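PDB 5Z87: EmGH1 from Erythrobacter marinus, which probably hydrolyses beta-glucosidic bonds, as a family 3 glycoside hydrolase, and may also act on xylosides or arabinofuranosides. Local coordinates for residues Gln145-Ala150 / Leu625-Val630; Pro442-Val447 / Val477-Gly482; Val589-Cys594 / Pro658-Gly663; Leu598-Pro603 / His609-Ile614. All coordinates share one frame; numbering follows the deposited sequence.

Contact 1: residues Gln145-Ala150 / Leu625-Val630; sequences QAMAMA and LPVTIV
The pyrrolidine ring of P626 turns its CB and CG atoms to helix 146-150: P626 CB and CG are each 3.9 Å from A150 CB, and P626 CG also rests 4.0 Å from the carbonyl oxygen M147 O. The flat group at the helix start is the amide of Q145, the N-cap residue; its OE1 takes the N-H of A146 N at 2.8 Å through a lone pair in the carbonyl plane, while NE2 donates to E194 and to the carbonyl of G451, so both ends of the amide are used. M147 makes the longer reach. Its CG stands anti to the backbone N (chi1 -173°), and a bend at chi3 (-85°) carries CE to V627 CG1 at 3.8 Å, the two side chains crossing at about a right angle. The contact is an interdomain one: a short helix of the TIM-barrel-like N-terminal domain of family 3 enzymes packs on a loop of the C-terminal domain, with no hydrogen bond between the two segments. F601, from a strand of the C-terminal domain, also packs against M147. On the loop side, E199 accepts from the backbone N of T628.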
loop_
_atom_site.group_PDB
_atom_site.type_symbol
_atom_site.label_atom_id
_atom_site.label_comp_id
_atom_site.label_asym_id
_atom_site.label_seq_id
_atom_site.Cartn_x
_atom_site.Cartn_y
_atom_site.Cartn_z
ATOM N N GLN A 145 -23.126 13.568 5.797
ATOM C CA GLN A 145 -22.493 12.493 5.050
ATOM C C GLN A 145 -22.117 11.338 5.984
ATOM O O GLN A 145 -22.054 11.485 7.208
ATOM C CB GLN A 145 -21.274 13.039 4.303
ATOM C CG GLN A 145 -20.560 12.055 3.379
ATOM C CD GLN A 145 -21.484 11.441 2.331
ATOM O OE1 GLN A 145 -22.370 10.638 2.647
ATOM N NE2 GLN A 145 -21.256 11.793 1.076
ATOM N N ALA A 146 -21.887 10.163 5.392
ATOM C CA ALA A 146 -21.696 8.955 6.194
ATOM C C ALA A 146 -20.495 9.082 7.149
ATOM O O ALA A 146 -20.593 8.755 8.340
ATOM C CB ALA A 146 -21.557 7.744 5.264
ATOM N N MET A 147 -19.358 9.578 6.656
ATOM C CA MET A 147 -18.199 9.732 7.542
ATOM C C MET A 147 -18.461 10.761 8.639
ATOM O O MET A 147 -18.034 10.573 9.784
ATOM C CB MET A 147 -16.952 10.127 6.750
ATOM C CG MET A 147 -15.679 10.125 7.615
ATOM S SD MET A 147 -14.215 9.915 6.599
ATOM C CE MET A 147 -14.111 8.129 6.450
ATOM N N ALA A 148 -19.161 11.852 8.315
ATOM C CA ALA A 148 -19.566 12.800 9.352
ATOM C C ALA A 148 -20.383 12.108 10.431
ATOM O O ALA A 148 -20.096 12.233 11.630
ATOM C CB ALA A 148 -20.368 13.949 8.734
ATOM N N MET A 149 -21.394 11.348 10.024
ATOM C CA MET A 149 -22.252 10.695 11.007
ATOM C C MET A 149 -21.482 9.676 11.828
ATOM O O MET A 149 -21.837 9.414 12.988
ATOM C CB MET A 149 -23.439 10.035 10.314
ATOM C CG MET A 149 -24.439 11.025 9.709
ATOM S SD MET A 149 -26.002 10.195 9.355
ATOM C CE MET A 149 -25.657 9.423 7.787
ATOM N N ALA A 150 -20.433 9.081 11.247
ATOM C CA ALA A 150 -19.602 8.154 12.015
ATOM C C ALA A 150 -18.910 8.853 13.179
ATOM O O ALA A 150 -18.557 8.197 14.171
ATOM C CB ALA A 150 -18.557 7.489 11.108
ATOM N N LEU A 625 -13.112 11.370 16.031
ATOM C CA LEU A 625 -12.629 10.961 14.709
ATOM C C LEU A 625 -12.838 9.461 14.505
ATOM O O LEU A 625 -12.494 8.662 15.393
ATOM C CB LEU A 625 -11.158 11.320 14.545
ATOM C CG LEU A 625 -10.941 12.801 14.239
ATOM C CD1 LEU A 625 -9.458 13.129 14.242
ATOM C CD2 LEU A 625 -11.591 13.184 12.903
ATOM N N PRO A 626 -13.439 9.038 13.392
ATOM C CA PRO A 626 -13.562 7.598 13.101
ATOM C C PRO A 626 -12.444 7.064 12.212
ATOM O O PRO A 626 -12.517 5.898 11.795
ATOM C CB PRO A 626 -14.906 7.538 12.372
ATOM C CG PRO A 626 -14.898 8.836 11.547
ATOM C CD PRO A 626 -14.181 9.861 12.413
ATOM N N VAL A 627 -11.457 7.901 11.903
ATOM C CA VAL A 627 -10.250 7.523 11.186
ATOM C C VAL A 627 -9.066 8.099 11.947
ATOM O O VAL A 627 -9.211 8.992 12.785
ATOM C CB VAL A 627 -10.240 8.053 9.738
ATOM C CG1 VAL A 627 -11.239 7.322 8.878
ATOM C CG2 VAL A 627 -10.513 9.571 9.746
ATOM N N THR A 628 -7.878 7.600 11.619
ATOM C CA THR A 628 -6.639 8.239 12.033
ATOM C C THR A 628 -6.296 9.304 11.002
ATOM O O THR A 628 -6.474 9.088 9.803
ATOM C CB THR A 628 -5.503 7.216 12.143
ATOM O OG1 THR A 628 -5.772 6.329 13.226
ATOM C CG2 THR A 628 -4.153 7.904 12.399
ATOM N N ILE A 629 -5.827 10.461 11.460
ATOM C CA ILE A 629 -5.361 11.495 10.538
ATOM C C ILE A 629 -3.835 11.485 10.551
ATOM O O ILE A 629 -3.214 11.887 11.543
ATOM C CB ILE A 629 -5.907 12.883 10.898
ATOM C CG1 ILE A 629 -7.449 12.882 10.907
ATOM C CG2 ILE A 629 -5.351 13.902 9.914
ATOM C CD1 ILE A 629 -8.065 12.550 9.545
ATOM N N VAL A 630 -3.218 11.015 9.461
ATOM C CA VAL A 630 -1.759 11.005 9.385
ATOM C C VAL A 630 -1.268 12.413 9.085
ATOM O O VAL A 630 -2.010 13.263 8.591
ATOM C CB VAL A 630 -1.245 10.003 8.336
ATOM C CG1 VAL A 630 -1.706 8.576 8.678
ATOM C CG2 VAL A 630 -1.723 10.404 6.945
#

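Contact 2: residues Pro442-Val447 / Val477-Gly482; sequences PNAASV and VEYAQG
Y479 reaches from near the end of strand 476-480 to two alanines of the loop 442-447. A445 CB sits oblique to the ring, 3.6 Å from Y479 CZ and equally near OH, whereas A444 CB lies at the ring edge, close to its plane and 4.0 Å from Y479 CE1. Over one face of the same ring, offset toward its rim, Q481 N lies 3.8 Å above the plane. With CG placed anti to the backbone N (chi1 158°), the ring leaves the strand and projects its hydroxyl over the loop. There a water joins the two sides: it accepts from A445 N at 2.9 Å and is hydrogen-bonded to Y479 OH. With a valine in place of Y479, this water would probably lose its second anchor and the alanine methyl groups would be left beside a gap. Q481 is bent at chi2 (68°), which swings its amide back toward P442 and brings NE2 to 4.0 Å from P442 CA. A second water accepts from Q481 NE2 at 2.8 Å and reaches on to P442 O, though that leg is short enough to be doubtful. The amide is fixed further out by G491 N, which donates to Q481 OE1. L463 of helix 462-473 packs against both Y479 and A445. That helix connects strand 436-440 to its parallel neighbour 476-480, so the loop and this edge strand belong to one beta-alpha-beta crossover of the C-terminal domain.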
loop_
_atom_site.group_PDB
_atom_site.type_symbol
_atom_site.label_atom_id
_atom_site.label_comp_id
_atom_site.label_asym_id
_atom_site.label_seq_id
_atom_site.Cartn_x
_atom_site.Cartn_y
_atom_site.Cartn_z
ATOM N N PRO A 442 -13.715 29.320 1.047
ATOM C CA PRO A 442 -14.421 28.703 -0.089
ATOM C C PRO A 442 -15.661 27.918 0.314
ATOM O O PRO A 442 -16.560 27.750 -0.517
ATOM C CB PRO A 442 -13.355 27.797 -0.716
ATOM C CG PRO A 442 -12.399 27.505 0.408
ATOM C CD PRO A 442 -12.362 28.769 1.229
ATOM N N ASN A 443 -15.774 27.472 1.564
ATOM C CA ASN A 443 -16.931 26.694 1.986
ATOM C C ASN A 443 -17.826 27.439 2.969
ATOM O O ASN A 443 -18.515 26.812 3.777
ATOM C CB ASN A 443 -16.480 25.360 2.576
ATOM C CG ASN A 443 -15.836 24.476 1.537
ATOM O OD1 ASN A 443 -16.017 24.696 0.332
ATOM N ND2 ASN A 443 -15.048 23.495 1.985
ATOM N N ALA A 444 -17.850 28.772 2.903
ATOM C CA ALA A 444 -18.682 29.533 3.832
ATOM C C ALA A 444 -20.092 29.741 3.296
ATOM O O ALA A 444 -21.072 29.425 3.981
ATOM C CB ALA A 444 -18.039 30.891 4.150
ATOM N N ALA A 445 -20.203 30.264 2.074
ATOM C CA ALA A 445 -21.476 30.688 1.507
ATOM C C ALA A 445 -22.204 29.575 0.771
ATOM O O ALA A 445 -23.416 29.671 0.563
ATOM C CB ALA A 445 -21.252 31.860 0.546
ATOM N N SER A 446 -21.485 28.541 0.369
ATOM C CA SER A 446 -22.022 27.381 -0.320
ATOM C C SER A 446 -22.444 26.291 0.667
ATOM O O SER A 446 -21.857 26.131 1.743
ATOM C CB SER A 446 -20.969 26.851 -1.303
ATOM O OG SER A 446 -19.643 27.002 -0.780
ATOM N N VAL A 447 -23.498 25.562 0.300
ATOM C CA VAL A 447 -23.888 24.356 1.025
ATOM C C VAL A 447 -23.060 23.187 0.499
ATOM O O VAL A 447 -22.844 23.059 -0.711
ATOM C CB VAL A 447 -25.397 24.089 0.864
ATOM C CG1 VAL A 447 -25.809 22.839 1.614
ATOM C CG2 VAL A 447 -26.213 25.284 1.350
ATOM N N VAL A 477 -22.306 40.432 10.972
ATOM C CA VAL A 477 -21.583 39.434 10.198
ATOM C C VAL A 477 -21.264 40.031 8.836
ATOM O O VAL A 477 -22.151 40.579 8.174
ATOM C CB VAL A 477 -22.398 38.132 10.040
ATOM C CG1 VAL A 477 -21.997 37.382 8.769
ATOM C CG2 VAL A 477 -22.233 37.252 11.265
ATOM N N GLU A 478 -20.003 39.946 8.427
ATOM C CA GLU A 478 -19.638 40.193 7.043
ATOM C C GLU A 478 -19.069 38.919 6.435
ATOM O O GLU A 478 -18.620 38.015 7.145
ATOM C CB GLU A 478 -18.630 41.337 6.903
ATOM C CG GLU A 478 -18.651 41.962 5.510
ATOM C CD GLU A 478 -18.092 43.369 5.482
ATOM O OE1 GLU A 478 -18.211 44.080 6.506
ATOM O OE2 GLU A 478 -17.539 43.763 4.431
ATOM N N TYR A 479 -19.106 38.853 5.109
ATOM C CA TYR A 479 -18.695 37.670 4.380
ATOM C C TYR A 479 -17.679 38.067 3.330
ATOM O O TYR A 479 -17.833 39.092 2.664
ATOM C CB TYR A 479 -19.886 36.971 3.699
ATOM C CG TYR A 479 -19.483 36.081 2.538
ATOM C CD1 TYR A 479 -18.861 34.857 2.755
ATOM C CD2 TYR A 479 -19.714 36.469 1.228
ATOM C CE1 TYR A 479 -18.486 34.046 1.694
ATOM C CE2 TYR A 479 -19.343 35.669 0.163
ATOM C CZ TYR A 479 -18.732 34.451 0.401
ATOM O OH TYR A 479 -18.367 33.647 -0.664
ATOM N N ALA A 480 -16.643 37.253 3.196
ATOM C CA ALA A 480 -15.681 37.359 2.117
ATOM C C ALA A 480 -15.436 35.973 1.534
ATOM O O ALA A 480 -15.428 34.976 2.262
ATOM C CB ALA A 480 -14.359 37.982 2.606
ATOM N N GLN A 481 -15.258 35.914 0.216
ATOM C CA GLN A 481 -14.924 34.650 -0.436
ATOM C C GLN A 481 -13.636 34.051 0.141
ATOM O O GLN A 481 -13.578 32.856 0.464
ATOM C CB GLN A 481 -14.804 34.875 -1.947
ATOM C CG GLN A 481 -14.420 33.647 -2.755
ATOM C CD GLN A 481 -15.503 32.583 -2.768
ATOM O OE1 GLN A 481 -16.683 32.864 -2.532
ATOM N NE2 GLN A 481 -15.102 31.347 -3.040
ATOM N N GLY A 482 -12.600 34.875 0.304
ATOM C CA GLY A 482 -11.325 34.399 0.809
ATOM C C GLY A 482 -10.483 33.801 -0.300
ATOM O O GLY A 482 -9.490 34.397 -0.721
HETATM O O HOH W 1 -16.417 28.842 -2.812
HETATM O O HOH W 2 -17.954 30.944 0.339
#

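Contact 3: residues Val589-Cys594 / Pro658-Gly663; sequences VLAENC and PLYPFG
A591 is the one residue of helix 588-593 that meets segment 658-663, and its methyl group does all the touching. A591 CB lies 3.5 Å from Y660 OH, approaching the ring obliquely, and 4.0 Å from L659 CD1, with L659 CD2 nearly as close. The two partners also pack on each other: L659 CG stands 3.7 Å above one face of the Y660 ring, offset toward its rim. Y660 CG is anti to the carbonyl carbon (chi1 -49°), a turn that sends the hydroxyl toward the helix, where Q421 OE1 is its hydrogen-bond partner. Q421 also donates through NE2 to the carbonyls of A591 and C594, tying the helix end to the same spot. The other side of the contact is loose: E592, on the next helix position, is exposed to solvent and touches nothing of the loop. Beyond it N593 turns back on its own helix, ND2 donating to V589 O at 2.9 Å from 35° outside the carbonyl plane; the same oxygen accepts the N-H of N593. Y660 pairs through its backbone with I629, and L659 and Y660 both face that residue, the arrangement of a classic beta bulge.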
loop_
_atom_site.group_PDB
_atom_site.type_symbol
_atom_site.label_atom_id
_atom_site.label_comp_id
_atom_site.label_asym_id
_atom_site.label_seq_id
_atom_site.Cartn_x
_atom_site.Cartn_y
_atom_site.Cartn_z
ATOM N N VAL A 589 -0.498 22.733 8.201
ATOM C CA VAL A 589 -0.305 24.170 8.369
ATOM C C VAL A 589 -1.370 24.739 9.294
ATOM O O VAL A 589 -1.060 25.415 10.283
ATOM C CB VAL A 589 -0.291 24.861 6.994
ATOM C CG1 VAL A 589 -0.327 26.373 7.142
ATOM C CG2 VAL A 589 0.957 24.420 6.225
ATOM N N LEU A 590 -2.637 24.412 9.024
ATOM C CA LEU A 590 -3.720 24.878 9.882
ATOM C C LEU A 590 -3.584 24.337 11.301
ATOM O O LEU A 590 -3.829 25.058 12.277
ATOM C CB LEU A 590 -5.060 24.478 9.277
ATOM C CG LEU A 590 -6.304 25.154 9.848
ATOM C CD1 LEU A 590 -6.310 26.641 9.473
ATOM C CD2 LEU A 590 -7.575 24.437 9.346
ATOM N N ALA A 591 -3.200 23.069 11.445
ATOM C CA ALA A 591 -3.075 22.518 12.791
ATOM C C ALA A 591 -1.945 23.194 13.564
ATOM O O ALA A 591 -2.052 23.388 14.780
ATOM C CB ALA A 591 -2.870 20.997 12.731
ATOM N N GLU A 592 -0.879 23.595 12.877
ATOM C CA GLU A 592 0.215 24.274 13.560
ATOM C C GLU A 592 -0.145 25.721 13.927
ATOM O O GLU A 592 0.251 26.209 14.991
ATOM C CB GLU A 592 1.467 24.225 12.684
ATOM C CG GLU A 592 2.676 24.953 13.245
ATOM C CD GLU A 592 3.868 24.885 12.307
ATOM O OE1 GLU A 592 4.205 23.768 11.853
ATOM O OE2 GLU A 592 4.457 25.948 12.011
ATOM N N ASN A 593 -0.905 26.423 13.082
ATOM C CA ASN A 593 -1.014 27.874 13.230
ATOM C C ASN A 593 -2.350 28.385 13.757
ATOM O O ASN A 593 -2.395 29.508 14.273
ATOM C CB ASN A 593 -0.723 28.561 11.892
ATOM C CG ASN A 593 0.709 28.374 11.450
ATOM O OD1 ASN A 593 1.629 28.915 12.062
ATOM N ND2 ASN A 593 0.911 27.597 10.389
ATOM N N CYS A 594 -3.430 27.612 13.643
ATOM C CA CYS A 594 -4.744 28.075 14.060
ATOM C C CYS A 594 -5.180 27.344 15.319
ATOM O O CYS A 594 -5.293 26.114 15.305
ATOM C CB CYS A 594 -5.763 27.869 12.951
ATOM S SG CYS A 594 -7.430 28.326 13.451
ATOM N N PRO A 658 0.636 10.229 14.443
ATOM C CA PRO A 658 -0.509 10.769 13.717
ATOM C C PRO A 658 -0.724 12.221 14.108
ATOM O O PRO A 658 -0.325 12.665 15.189
ATOM C CB PRO A 658 -1.670 9.871 14.159
ATOM C CG PRO A 658 -1.192 9.217 15.428
ATOM C CD PRO A 658 0.272 9.102 15.317
ATOM N N LEU A 659 -1.325 12.978 13.193
ATOM C CA LEU A 659 -1.725 14.340 13.532
ATOM C C LEU A 659 -2.831 14.327 14.582
ATOM O O LEU A 659 -2.759 15.032 15.592
ATOM C CB LEU A 659 -2.158 15.082 12.265
ATOM C CG LEU A 659 -2.460 16.572 12.471
ATOM C CD1 LEU A 659 -1.234 17.343 12.989
ATOM C CD2 LEU A 659 -2.974 17.209 11.188
ATOM N N TYR A 660 -3.849 13.495 14.374
ATOM C CA TYR A 660 -4.866 13.194 15.371
ATOM C C TYR A 660 -5.096 11.686 15.358
ATOM O O TYR A 660 -5.240 11.089 14.277
ATOM C CB TYR A 660 -6.191 13.935 15.094
ATOM C CG TYR A 660 -6.072 15.424 14.820
ATOM C CD1 TYR A 660 -5.901 16.341 15.859
ATOM C CD2 TYR A 660 -6.159 15.915 13.530
ATOM C CE1 TYR A 660 -5.803 17.706 15.601
ATOM C CE2 TYR A 660 -6.063 17.281 13.261
ATOM C CZ TYR A 660 -5.890 18.165 14.301
ATOM O OH TYR A 660 -5.804 19.509 14.029
ATOM N N PRO A 661 -5.152 11.038 16.512
ATOM C CA PRO A 661 -5.365 9.590 16.531
ATOM C C PRO A 661 -6.832 9.233 16.374
ATOM O O PRO A 661 -7.728 10.041 16.623
ATOM C CB PRO A 661 -4.848 9.179 17.910
ATOM C CG PRO A 661 -5.101 10.386 18.761
ATOM C CD PRO A 661 -4.881 11.577 17.853
ATOM N N PHE A 662 -7.060 7.992 15.944
ATOM C CA PHE A 662 -8.409 7.449 15.909
ATOM C C PHE A 662 -9.105 7.653 17.253
ATOM O O PHE A 662 -8.525 7.409 18.315
ATOM C CB PHE A 662 -8.381 5.953 15.562
ATOM C CG PHE A 662 -9.738 5.277 15.667
ATOM C CD1 PHE A 662 -10.603 5.249 14.578
ATOM C CD2 PHE A 662 -10.150 4.686 16.855
ATOM C CE1 PHE A 662 -11.842 4.642 14.676
ATOM C CE2 PHE A 662 -11.384 4.077 16.952
ATOM C CZ PHE A 662 -12.233 4.053 15.858
ATOM N N GLY A 663 -10.363 8.094 17.198
ATOM C CA GLY A 663 -11.157 8.330 18.391
ATOM C C GLY A 663 -10.963 9.676 19.061
ATOM O O GLY A 663 -11.537 9.900 20.131
#

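Contact 4: residues Leu598-Pro603 / His609-Ile614; sequences LDAFYP and HAIASI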
loop_
_atom_site.group_PDB
_atom_site.type_symbol
_atom_site.label_atom_id
_atom_site.label_comp_id
_atom_site.label_asym_id
_atom_site.label_seq_id
_atom_site.Cartn_x
_atom_site.Cartn_y
_atom_site.Cartn_z
ATOM N N LEU A 598 -12.743 23.145 14.175
ATOM C CA LEU A 598 -13.870 22.225 14.119
ATOM C C LEU A 598 -13.753 21.409 12.840
ATOM O O LEU A 598 -13.404 21.947 11.786
ATOM C CB LEU A 598 -15.203 22.980 14.121
ATOM C CG LEU A 598 -15.573 23.705 15.408
ATOM C CD1 LEU A 598 -16.946 24.334 15.290
ATOM C CD2 LEU A 598 -15.542 22.723 16.559
ATOM N N ASP A 599 -14.034 20.112 12.927
ATOM C CA ASP A 599 -14.063 19.262 11.742
ATOM C C ASP A 599 -15.501 18.819 11.523
ATOM O O ASP A 599 -16.040 18.025 12.301
ATOM C CB ASP A 599 -13.127 18.063 11.873
ATOM C CG ASP A 599 -12.736 17.489 10.514
ATOM O OD1 ASP A 599 -13.521 17.658 9.538
ATOM O OD2 ASP A 599 -11.642 16.880 10.420
ATOM N N ALA A 600 -16.125 19.341 10.469
ATOM C CA ALA A 600 -17.537 19.083 10.232
ATOM C C ALA A 600 -17.771 18.080 9.119
ATOM O O ALA A 600 -18.920 17.682 8.899
ATOM C CB ALA A 600 -18.274 20.396 9.907
ATOM N N PHE A 601 -16.710 17.663 8.429
ATOM C CA PHE A 601 -16.836 16.830 7.246
ATOM C C PHE A 601 -17.879 17.446 6.310
ATOM O O PHE A 601 -17.664 18.551 5.798
ATOM C CB PHE A 601 -17.122 15.383 7.679
ATOM C CG PHE A 601 -15.861 14.641 8.091
ATOM C CD1 PHE A 601 -15.031 14.070 7.126
ATOM C CD2 PHE A 601 -15.460 14.593 9.418
ATOM C CE1 PHE A 601 -13.860 13.416 7.485
ATOM C CE2 PHE A 601 -14.284 13.949 9.791
ATOM C CZ PHE A 601 -13.483 13.348 8.821
ATOM N N TYR A 602 -18.992 16.768 6.061
ATOM C CA TYR A 602 -20.125 17.399 5.378
ATOM C C TYR A 602 -21.281 17.309 6.349
ATOM O O TYR A 602 -21.755 16.195 6.626
ATOM C CB TYR A 602 -20.464 16.725 4.053
ATOM C CG TYR A 602 -19.458 16.978 2.953
ATOM C CD1 TYR A 602 -18.908 18.238 2.759
ATOM C CD2 TYR A 602 -19.038 15.950 2.118
ATOM C CE1 TYR A 602 -17.991 18.478 1.745
ATOM C CE2 TYR A 602 -18.139 16.179 1.099
ATOM C CZ TYR A 602 -17.608 17.448 0.920
ATOM O OH TYR A 602 -16.697 17.688 -0.089
ATOM N N PRO A 603 -21.726 18.423 6.936
ATOM C CA PRO A 603 -22.621 18.337 8.096
ATOM C C PRO A 603 -24.110 18.309 7.752
ATOM O O PRO A 603 -24.957 18.479 8.634
ATOM C CB PRO A 603 -22.240 19.586 8.900
ATOM C CG PRO A 603 -21.817 20.557 7.866
ATOM C CD PRO A 603 -21.208 19.787 6.736
ATOM N N HIS A 609 -26.556 25.643 11.032
ATOM C CA HIS A 609 -27.074 25.940 12.367
ATOM C C HIS A 609 -26.297 25.191 13.441
ATOM O O HIS A 609 -26.018 25.741 14.515
ATOM C CB HIS A 609 -28.568 25.591 12.457
ATOM C CG HIS A 609 -29.443 26.401 11.545
ATOM N ND1 HIS A 609 -29.445 27.781 11.545
ATOM C CD2 HIS A 609 -30.359 26.025 10.621
ATOM C CE1 HIS A 609 -30.311 28.218 10.647
ATOM N NE2 HIS A 609 -30.880 27.172 10.074
ATOM N N ALA A 610 -25.960 23.925 13.184
ATOM C CA ALA A 610 -25.249 23.154 14.197
ATOM C C ALA A 610 -23.847 23.716 14.429
ATOM O O ALA A 610 -23.393 23.801 15.572
ATOM C CB ALA A 610 -25.203 21.679 13.801
ATOM N N ILE A 611 -23.166 24.135 13.361
ATOM C CA ILE A 611 -21.860 24.780 13.506
ATOM C C ILE A 611 -21.964 26.032 14.373
ATOM O O ILE A 611 -21.165 26.245 15.295
ATOM C CB ILE A 611 -21.279 25.113 12.125
ATOM C CG1 ILE A 611 -20.967 23.826 11.361
ATOM C CG2 ILE A 611 -20.053 26.010 12.266
ATOM C CD1 ILE A 611 -20.446 24.058 9.963
ATOM N N ALA A 612 -22.943 26.892 14.078
ATOM C CA ALA A 612 -23.102 28.112 14.858
ATOM C C ALA A 612 -23.392 27.793 16.317
ATOM O O ALA A 612 -22.842 28.428 17.223
ATOM C CB ALA A 612 -24.212 28.976 14.258
ATOM N N SER A 613 -24.230 26.788 16.566
ATOM C CA SER A 613 -24.549 26.425 17.942
ATOM C C SER A 613 -23.318 25.933 18.703
ATOM O O SER A 613 -23.202 26.155 19.917
ATOM C CB SER A 613 -25.650 25.361 17.950
ATOM O OG SER A 613 -26.854 25.874 17.397
ATOM N N ILE A 614 -22.397 25.256 18.016
ATOM C CA ILE A 614 -21.201 24.772 18.691
ATOM C C ILE A 614 -20.187 25.895 18.838
ATOM O O ILE A 614 -19.475 25.966 19.845
ATOM C CB ILE A 614 -20.620 23.560 17.940
ATOM C CG1 ILE A 614 -21.413 22.308 18.286
ATOM C CG2 ILE A 614 -19.141 23.343 18.266
ATOM C CD1 ILE A 614 -21.344 21.256 17.204
#
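L598 and I614 cross obliquely where strand 596-601 and the helix that follows it, 607-615, pack together as a beta-alpha unit of the C-terminal domain. The branch end of L598 straddles one methyl group: I614 CG2 is 3.8 Å from L598 CD1 and 4.0 Å from L598 CD2. That methyl is directed at the sheet because I614 CG2 stands anti to the backbone N, with CG1 beside it (chi1 -79°). Around this pair the packing continues, L598 touching L419 of strand 418-422 and I614 touching V619. Backbone hydrogen bonds of L598 with A577 and L579, and of A600 with L579, hold the strand against its neighbour 574-580. Helix 403-416 lies along a flank of the helix: A610 touches A413 and E414, and R410 is hydrogen-bonded to S613 OG. One helical turn before I614, I611 leaves the helix to the side rather than straight at the strand, and its end turns in. V578 of strand 574-580 touches I611 as well. Strand and following turn share a single methyl group of this isoleucine: with chi2 extended (177°), I611 CD1 is carried to 4.3 Å from A600 CB and the same distance from P603 CG.

How the contacts relate
Contacts 1 and 4 are buried and rest on apolar side chains, with no hydrogen bond between their segments; contacts 2 and 3 are only partly buried. Water joins the segments in contact 2, whereas in contact 3 an outside glutamine serves both sides. Contact 1 alone bridges two domains, and it adjoins two others: Q145 N lies 3.1 Å from Y602 O of contact 4, and L625 O lies 2.9 Å from G663 N of contact 3, both probable hydrogen bonds. Contacts 2 and 4 reach the same mixed sheet, at the edge strand 476-480 and at strand 596-601, next to the other edge. Helix 588-593 of contact 3 leads directly into that second strand.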